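Non-structural protein 11 (Prrsv 16244b, PDB 5EYI) probably cleaves viral RNA at uridylates as an endoribonuclease, degrading polyuridine tracts so that host double-stranded RNA sensors are not activated. Local coordinates at residues A127-G139 / G143-R155. The protein carries 1 engineered substitution. Numbering follows the deposited sequence.
Sequences ASLPHAFIGDVKG and GGCHHVTSRYLPR. With SO4 (sulfate ion), chain C.
Asp136 and Gly143 close a two-stranded antiparallel hairpin in the NendoU domain, and the pair illustrates how backbone bonds can set two predicted active-site histidines on facing segments. Asp136 N donates to Gly143 O at 3.0 Å, and Gly143 N returns a bond to Asp136 O. Beyond the strand pair the backbones stay in touch: His146 N reaches Ala132 O at the short helix 130-133, and Arg151 N meets Ile134 O with a nearly straight bond (169°) in the carbonyl plane. His131 and His146, both predicted catalytic residues, come to lie with their ND1 atoms 6.0 Å apart, not in contact; His131 lays one ring face toward Gly143 O, while NE2 of His146 is hydrogen-bonded to Glu195 of the second subunit.

Arg151 can be followed outward. Arg151 CB lies 3.4 Å from Ile134 O and also over the centre of the Tyr152 ring. With CG anti to the carbonyl carbon (chi1 -69°) and the chain extended to NE, the side chain runs alongside Ile134, whose CG2 sits over one guanidinium face, 3.7 Å from Arg151 CZ. A sulfate ion, probably from the crystallisation liquor, lies at the guanidinium edge, where NE bonds to O3 and NH2 to O4. At the remaining tip, Arg151 NH1 donates over 2.6 Å to the oxygen of a water that in turn donates to Gly135 O.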
ATOM      1  N   ALA A 127       9.074   0.162  17.138  1.00 24.86           N
ATOM      2  CA  ALA A 127       8.230  -0.563  18.096  1.00 25.69           C
ATOM      3  C   ALA A 127       6.716  -0.403  17.871  1.00 26.44           C
ATOM      4  O   ALA A 127       5.949  -1.257  18.299  1.00 28.29           O
ATOM      5  CB  ALA A 127       8.581  -0.157  19.522  1.00 25.65           C
ATOM      6  N   SER A 128       6.288   0.679  17.228  1.00 26.70           N
ATOM      7  CA  SER A 128       4.864   0.878  16.917  1.00 27.82           C
ATOM      8  C   SER A 128       4.354  -0.021  15.768  1.00 28.93           C
ATOM      9  O   SER A 128       3.157  -0.285  15.686  1.00 28.66           O
ATOM     10  CB  SER A 128       4.583   2.353  16.602  1.00 27.85           C
ATOM     11  OG  SER A 128       5.123   2.737  15.347  1.00 27.42           O
ATOM     12  N   LEU A 129       5.252  -0.461  14.882  1.00 28.99           N
ATOM     13  CA  LEU A 129       4.935  -1.433  13.835  1.00 29.12           C
ATOM     14  C   LEU A 129       6.010  -2.529  13.820  1.00 29.50           C
ATOM     15  O   LEU A 129       6.825  -2.598  12.895  1.00 27.99           O
ATOM     16  CB  LEU A 129       4.854  -0.745  12.462  1.00 30.10           C
ATOM     17  CG  LEU A 129       3.525  -0.318  11.854  1.00 31.90           C
ATOM     18  CD1 LEU A 129       3.744  -0.084  10.368  1.00 33.85           C
ATOM     19  CD2 LEU A 129       2.411  -1.338  12.048  1.00 32.04           C
ATOM     20  N   PRO A 130       6.024  -3.394  14.852  1.00 31.10           N
ATOM     21  CA  PRO A 130       7.138  -4.351  14.977  1.00 31.18           C
ATOM     22  C   PRO A 130       7.239  -5.332  13.811  1.00 31.20           C
ATOM     23  O   PRO A 130       8.343  -5.712  13.433  1.00 30.27           O
ATOM     24  CB  PRO A 130       6.845  -5.083  16.289  1.00 30.53           C
ATOM     25  CG  PRO A 130       5.399  -4.887  16.532  1.00 30.80           C
ATOM     26  CD  PRO A 130       5.005  -3.589  15.898  1.00 30.89           C
ATOM     27  N   HIS A 131       6.106  -5.726  13.239  1.00 32.83           N
ATOM     28  CA  HIS A 131       6.138  -6.615  12.096  1.00 34.81           C
ATOM     29  C   HIS A 131       6.911  -5.936  10.977  1.00 34.84           C
ATOM     30  O   HIS A 131       7.929  -6.467  10.560  1.00 37.10           O
ATOM     31  CB  HIS A 131       4.753  -7.022  11.624  1.00 36.55           C
ATOM     32  CG  HIS A 131       4.771  -8.157  10.650  1.00 40.05           C
ATOM     33  ND1 HIS A 131       4.926  -7.977   9.291  1.00 41.43           N
ATOM     34  CD2 HIS A 131       4.672  -9.492  10.843  1.00 40.09           C
ATOM     35  CE1 HIS A 131       4.902  -9.153   8.689  1.00 39.72           C
ATOM     36  NE2 HIS A 131       4.760 -10.089   9.610  1.00 39.94           N
ATOM     37  N   ALA A 132       6.481  -4.740  10.570  1.00 31.56           N
ATOM     38  CA  ALA A 132       7.164  -3.953   9.516  1.00 30.03           C
ATOM     39  C   ALA A 132       8.671  -3.783   9.700  1.00 28.75           C
ATOM     40  O   ALA A 132       9.446  -4.038   8.767  1.00 29.84           O
ATOM     41  CB  ALA A 132       6.537  -2.571   9.384  1.00 29.72           C
ATOM     42  N   PHE A 133       9.072  -3.346  10.893  1.00 25.92           N
ATOM     43  CA  PHE A 133      10.406  -2.782  11.117  1.00 24.72           C
ATOM     44  C   PHE A 133      11.379  -3.626  11.948  1.00 24.57           C
ATOM     45  O   PHE A 133      12.595  -3.442  11.835  1.00 24.19           O
ATOM     46  CB  PHE A 133      10.263  -1.372  11.714  1.00 24.34           C
ATOM     47  CG  PHE A 133       9.439  -0.428  10.862  1.00 23.78           C
ATOM     48  CD1 PHE A 133       9.707  -0.270   9.501  1.00 23.65           C
ATOM     49  CD2 PHE A 133       8.399   0.315  11.422  1.00 23.89           C
ATOM     50  CE1 PHE A 133       8.954   0.596   8.722  1.00 23.45           C
ATOM     51  CE2 PHE A 133       7.644   1.178  10.646  1.00 23.45           C
ATOM     52  CZ  PHE A 133       7.920   1.317   9.294  1.00 23.67           C
ATOM     53  N   ILE A 134      10.866  -4.542  12.767  1.00 24.90           N
ATOM     54  CA  ILE A 134      11.712  -5.439  13.563  1.00 25.52           C
ATOM     55  C   ILE A 134      11.790  -6.833  12.906  1.00 26.71           C
ATOM     56  O   ILE A 134      12.879  -7.381  12.711  1.00 25.38           O
ATOM     57  CB  ILE A 134      11.234  -5.476  15.033  1.00 25.53           C
ATOM     58  CG1 ILE A 134      11.390  -4.072  15.652  1.00 25.90           C
ATOM     59  CG2 ILE A 134      12.011  -6.510  15.840  1.00 25.34           C
ATOM     60  CD1 ILE A 134      10.748  -3.895  17.019  1.00 25.92           C
ATOM     61  N   GLY A 135      10.632  -7.374  12.544  1.00 27.61           N
ATOM     62  CA  GLY A 135      10.531  -8.677  11.925  1.00 29.35           C
ATOM     63  C   GLY A 135      10.114  -9.732  12.921  1.00 31.01           C
ATOM     64  O   GLY A 135      10.374  -9.618  14.119  1.00 30.25           O
ATOM     65  N   ASP A 136       9.457 -10.763  12.415  1.00 33.10           N
ATOM     66  CA  ASP A 136       9.013 -11.870  13.248  1.00 35.75           C
ATOM     67  C   ASP A 136       8.945 -13.146  12.432  1.00 32.58           C
ATOM     68  O   ASP A 136       9.065 -13.111  11.209  1.00 31.44           O
ATOM     69  CB  ASP A 136       7.640 -11.555  13.836  1.00 40.05           C
ATOM     70  CG  ASP A 136       6.545 -11.571  12.792  1.00 44.42           C
ATOM     71  OD1 ASP A 136       6.836 -11.322  11.600  1.00 49.91           O
ATOM     72  OD2 ASP A 136       5.387 -11.845  13.160  1.00 51.64           O
ATOM     73  N   VAL A 137       8.727 -14.258  13.124  1.00 31.25           N
ATOM     74  CA  VAL A 137       8.691 -15.575  12.510  1.00 31.99           C
ATOM     75  C   VAL A 137       7.348 -16.236  12.804  1.00 34.04           C
ATOM     76  O   VAL A 137       6.907 -16.268  13.950  1.00 35.20           O
ATOM     77  CB  VAL A 137       9.852 -16.443  13.031  1.00 30.51           C
ATOM     78  CG1 VAL A 137       9.705 -17.900  12.599  1.00 30.85           C
ATOM     79  CG2 VAL A 137      11.175 -15.864  12.555  1.00 30.20           C
ATOM     80  N   LYS A 138       6.710 -16.747  11.757  1.00 36.73           N
ATOM     81  CA  LYS A 138       5.525 -17.591  11.883  1.00 39.68           C
ATOM     82  C   LYS A 138       5.797 -18.872  11.096  1.00 36.73           C
ATOM     83  O   LYS A 138       5.816 -18.857   9.866  1.00 36.65           O
ATOM     84  CB  LYS A 138       4.285 -16.863  11.351  1.00 43.40           C
ATOM     85  CG  LYS A 138       2.958 -17.536  11.696  1.00 47.95           C
ATOM     86  CD  LYS A 138       1.770 -16.889  10.977  1.00 51.65           C
ATOM     87  CE  LYS A 138       1.437 -15.505  11.529  1.00 54.25           C
ATOM     88  NZ  LYS A 138       0.281 -14.869  10.834  1.00 55.65           N
ATOM     89  N   GLY A 139       6.039 -19.968  11.812  1.00 35.58           N
ATOM     90  CA  GLY A 139       6.352 -21.253  11.192  1.00 33.90           C
ATOM     91  C   GLY A 139       7.697 -21.197  10.488  1.00 32.90           C
ATOM     92  O   GLY A 139       8.714 -20.886  11.116  1.00 31.28           O
ATOM     93  N   GLY A 143       8.501 -12.670   8.444  1.00 27.50           N
ATOM     94  CA  GLY A 143       7.758 -11.517   7.960  1.00 27.51           C
ATOM     95  C   GLY A 143       8.424 -10.236   8.420  1.00 26.35           C
ATOM     96  O   GLY A 143       9.090 -10.206   9.458  1.00 25.66           O
ATOM     97  N   GLY A 144       8.276  -9.199   7.609  1.00 26.28           N
ATOM     98  CA  GLY A 144       8.523  -7.830   8.024  1.00 27.99           C
ATOM     99  C   GLY A 144       9.922  -7.398   8.451  1.00 28.35           C
ATOM    100  O   GLY A 144      10.100  -6.775   9.496  1.00 32.30           O
ATOM    101  N   CYS A 145      10.910  -7.666   7.627  1.00 26.34           N
ATOM    102  CA  CYS A 145      12.264  -7.211   7.905  1.00 25.02           C
ATOM    103  C   CYS A 145      12.624  -6.148   6.897  1.00 23.57           C
ATOM    104  O   CYS A 145      13.517  -6.336   6.075  1.00 24.92           O
ATOM    105  CB  CYS A 145      13.210  -8.394   7.817  1.00 24.72           C
ATOM    106  SG  CYS A 145      12.810  -9.601   9.072  1.00 25.47           S
ATOM    107  N   HIS A 146      11.918  -5.026   6.958  1.00 22.05           N
ATOM    108  CA  HIS A 146      12.008  -4.018   5.906  1.00 20.59           C
ATOM    109  C   HIS A 146      12.901  -2.822   6.237  1.00 20.03           C
ATOM    110  O   HIS A 146      12.901  -1.838   5.507  1.00 19.73           O
ATOM    111  CB  HIS A 146      10.608  -3.575   5.510  1.00 20.65           C
ATOM    112  CG  HIS A 146       9.781  -4.672   4.911  1.00 20.48           C
ATOM    113  ND1 HIS A 146       8.692  -5.209   5.556  1.00 20.67           N
ATOM    114  CD2 HIS A 146       9.876  -5.328   3.731  1.00 20.25           C
ATOM    115  CE1 HIS A 146       8.147  -6.143   4.798  1.00 20.49           C
ATOM    116  NE2 HIS A 146       8.850  -6.238   3.686  1.00 20.59           N
ATOM    117  N   HIS A 147      13.697  -2.920   7.298  1.00 18.85           N
ATOM    118  CA  HIS A 147      14.576  -1.830   7.681  1.00 18.16           C
ATOM    119  C   HIS A 147      15.983  -2.335   7.973  1.00 17.65           C
ATOM    120  O   HIS A 147      16.179  -3.493   8.331  1.00 16.84           O
ATOM    121  CB  HIS A 147      14.014  -1.075   8.888  1.00 17.90           C
ATOM    122  CG  HIS A 147      14.549   0.313   9.023  1.00 17.55           C
ATOM    123  ND1 HIS A 147      15.322   0.716  10.088  1.00 18.07           N
ATOM    124  CD2 HIS A 147      14.450   1.387   8.207  1.00 18.12           C
ATOM    125  CE1 HIS A 147      15.667   1.982   9.933  1.00 18.03           C
ATOM    126  NE2 HIS A 147      15.152   2.414   8.796  1.00 18.16           N
ATOM    127  N   VAL A 148      16.951  -1.439   7.815  1.00 17.10           N
ATOM    128  CA  VAL A 148      18.355  -1.734   8.062  1.00 17.13           C
ATOM    129  C   VAL A 148      18.623  -2.145   9.516  1.00 16.93           C
ATOM    130  O   VAL A 148      19.633  -2.784   9.800  1.00 17.40           O
ATOM    131  CB  VAL A 148      19.243  -0.524   7.684  1.00 17.08           C
ATOM    132  CG1 VAL A 148      19.092   0.603   8.702  1.00 17.25           C
ATOM    133  CG2 VAL A 148      20.701  -0.946   7.526  1.00 17.03           C
ATOM    134  N   THR A 149      17.722  -1.760  10.413  1.00 16.47           N
ATOM    135  CA  THR A 149      17.760  -2.140  11.819  1.00 16.73           C
ATOM    136  C   THR A 149      17.005  -3.455  12.135  1.00 16.53           C
ATOM    137  O   THR A 149      17.020  -3.906  13.288  1.00 16.43           O
ATOM    138  CB  THR A 149      17.177  -1.002  12.695  1.00 16.86           C
ATOM    139  OG1 THR A 149      15.813  -0.740  12.329  1.00 17.08           O
ATOM    140  CG2 THR A 149      17.991   0.282  12.525  1.00 16.74           C
ATOM    141  N   SER A 150      16.377  -4.076  11.133  1.00 16.31           N
ATOM    142  CA  SER A 150      15.542  -5.260  11.357  1.00 16.57           C
ATOM    143  C   SER A 150      16.351  -6.501  11.721  1.00 17.26           C
ATOM    144  O   SER A 150      17.570  -6.560  11.554  1.00 16.81           O
ATOM    145  CB  SER A 150      14.677  -5.576  10.129  1.00 16.21           C
ATOM    146  OG  SER A 150      13.836  -4.490   9.786  1.00 16.36           O
ATOM    147  N   ARG A 151      15.641  -7.500  12.220  1.00 18.58           N
ATOM    148  CA  ARG A 151      16.227  -8.815  12.460  1.00 19.84           C
ATOM    149  C   ARG A 151      16.384  -9.600  11.165  1.00 19.26           C
ATOM    150  O   ARG A 151      15.861  -9.209  10.110  1.00 18.24           O
ATOM    151  CB  ARG A 151      15.353  -9.606  13.411  1.00 21.04           C
ATOM    152  CG  ARG A 151      15.357  -9.062  14.816  1.00 23.03           C
ATOM    153  CD  ARG A 151      14.285  -9.753  15.631  1.00 25.54           C
ATOM    154  NE  ARG A 151      14.279  -9.321  17.024  1.00 27.94           N
ATOM    155  CZ  ARG A 151      13.219  -9.380  17.839  1.00 30.44           C
ATOM    156  NH1 ARG A 151      12.048  -9.857  17.421  1.00 29.65           N
ATOM    157  NH2 ARG A 151      13.330  -8.938  19.094  1.00 32.56           N
ATOM    158  N   TYR A 152      17.136 -10.697  11.271  1.00 19.06           N
ATOM    159  CA  TYR A 152      17.235 -11.728  10.235  1.00 19.49           C
ATOM    160  C   TYR A 152      17.929 -11.279   8.925  1.00 18.97           C
ATOM    161  O   TYR A 152      17.835 -11.967   7.902  1.00 19.58           O
ATOM    162  CB  TYR A 152      15.837 -12.318   9.969  1.00 20.40           C
ATOM    163  CG  TYR A 152      15.093 -12.665  11.249  1.00 21.30           C
ATOM    164  CD1 TYR A 152      15.695 -13.440  12.240  1.00 21.96           C
ATOM    165  CD2 TYR A 152      13.797 -12.195  11.485  1.00 22.40           C
ATOM    166  CE1 TYR A 152      15.030 -13.749  13.416  1.00 22.54           C
ATOM    167  CE2 TYR A 152      13.124 -12.496  12.664  1.00 22.81           C
ATOM    168  CZ  TYR A 152      13.750 -13.268  13.625  1.00 23.07           C
ATOM    169  OH  TYR A 152      13.107 -13.574  14.797  1.00 24.16           O
ATOM    170  N   LEU A 153      18.651 -10.162   8.963  1.00 17.98           N
ATOM    171  CA  LEU A 153      19.259  -9.613   7.757  1.00 18.19           C
ATOM    172  C   LEU A 153      20.591 -10.292   7.457  1.00 18.12           C
ATOM    173  O   LEU A 153      21.273 -10.749   8.374  1.00 17.19           O
ATOM    174  CB  LEU A 153      19.500  -8.117   7.895  1.00 18.28           C
ATOM    175  CG  LEU A 153      18.278  -7.244   8.149  1.00 18.30           C
ATOM    176  CD1 LEU A 153      18.740  -5.799   8.127  1.00 18.02           C
ATOM    177  CD2 LEU A 153      17.166  -7.502   7.138  1.00 18.23           C
ATOM    178  N   PRO A 154      20.967 -10.357   6.166  1.00 18.46           N
ATOM    179  CA  PRO A 154      22.273 -10.913   5.796  1.00 18.51           C
ATOM    180  C   PRO A 154      23.389  -9.900   6.018  1.00 19.23           C
ATOM    181  O   PRO A 154      23.123  -8.726   6.258  1.00 19.71           O
ATOM    182  CB  PRO A 154      22.110 -11.193   4.313  1.00 18.39           C
ATOM    183  CG  PRO A 154      21.169 -10.128   3.844  1.00 18.35           C
ATOM    184  CD  PRO A 154      20.224  -9.870   4.988  1.00 18.06           C
ATOM    185  N   ARG A 155      24.630 -10.349   5.905  1.00 20.85           N
ATOM    186  CA  ARG A 155      25.783  -9.466   6.083  1.00 21.99           C
ATOM    187  C   ARG A 155      25.976  -8.442   4.951  1.00 20.34           C
ATOM    188  O   ARG A 155      26.425  -7.335   5.215  1.00 20.00           O
ATOM    189  CB  ARG A 155      27.058 -10.285   6.312  1.00 24.15           C
ATOM    190  CG  ARG A 155      27.142 -10.863   7.718  1.00 26.17           C
ATOM    191  CD  ARG A 155      28.251 -11.889   7.839  1.00 27.98           C
ATOM    192  NE  ARG A 155      29.586 -11.309   7.627  1.00 30.92           N
ATOM    193  CZ  ARG A 155      30.419 -10.873   8.579  1.00 30.89           C
ATOM    194  NH1 ARG A 155      30.098 -10.917   9.868  1.00 31.65           N
ATOM    195  NH2 ARG A 155      31.601 -10.377   8.229  1.00 31.86           N
TER
HETATM  196  S   SO4 C 301      16.971  -8.256  18.868  1.00 43.35           S
HETATM  197  O1  SO4 C 301      18.254  -7.678  19.309  1.00 39.05           O
HETATM  198  O2  SO4 C 301      16.729  -9.563  19.521  1.00 46.20           O
HETATM  199  O3  SO4 C 301      17.093  -8.414  17.401  1.00 45.45           O
HETATM  200  O4  SO4 C 301      15.780  -7.427  19.187  1.00 42.51           O
HETATM  201  O   HOH W   1      13.838  -1.833  13.772  1.00 17.11           O
HETATM  202  O   HOH W   2      11.357 -11.784  15.831  1.00 38.49           O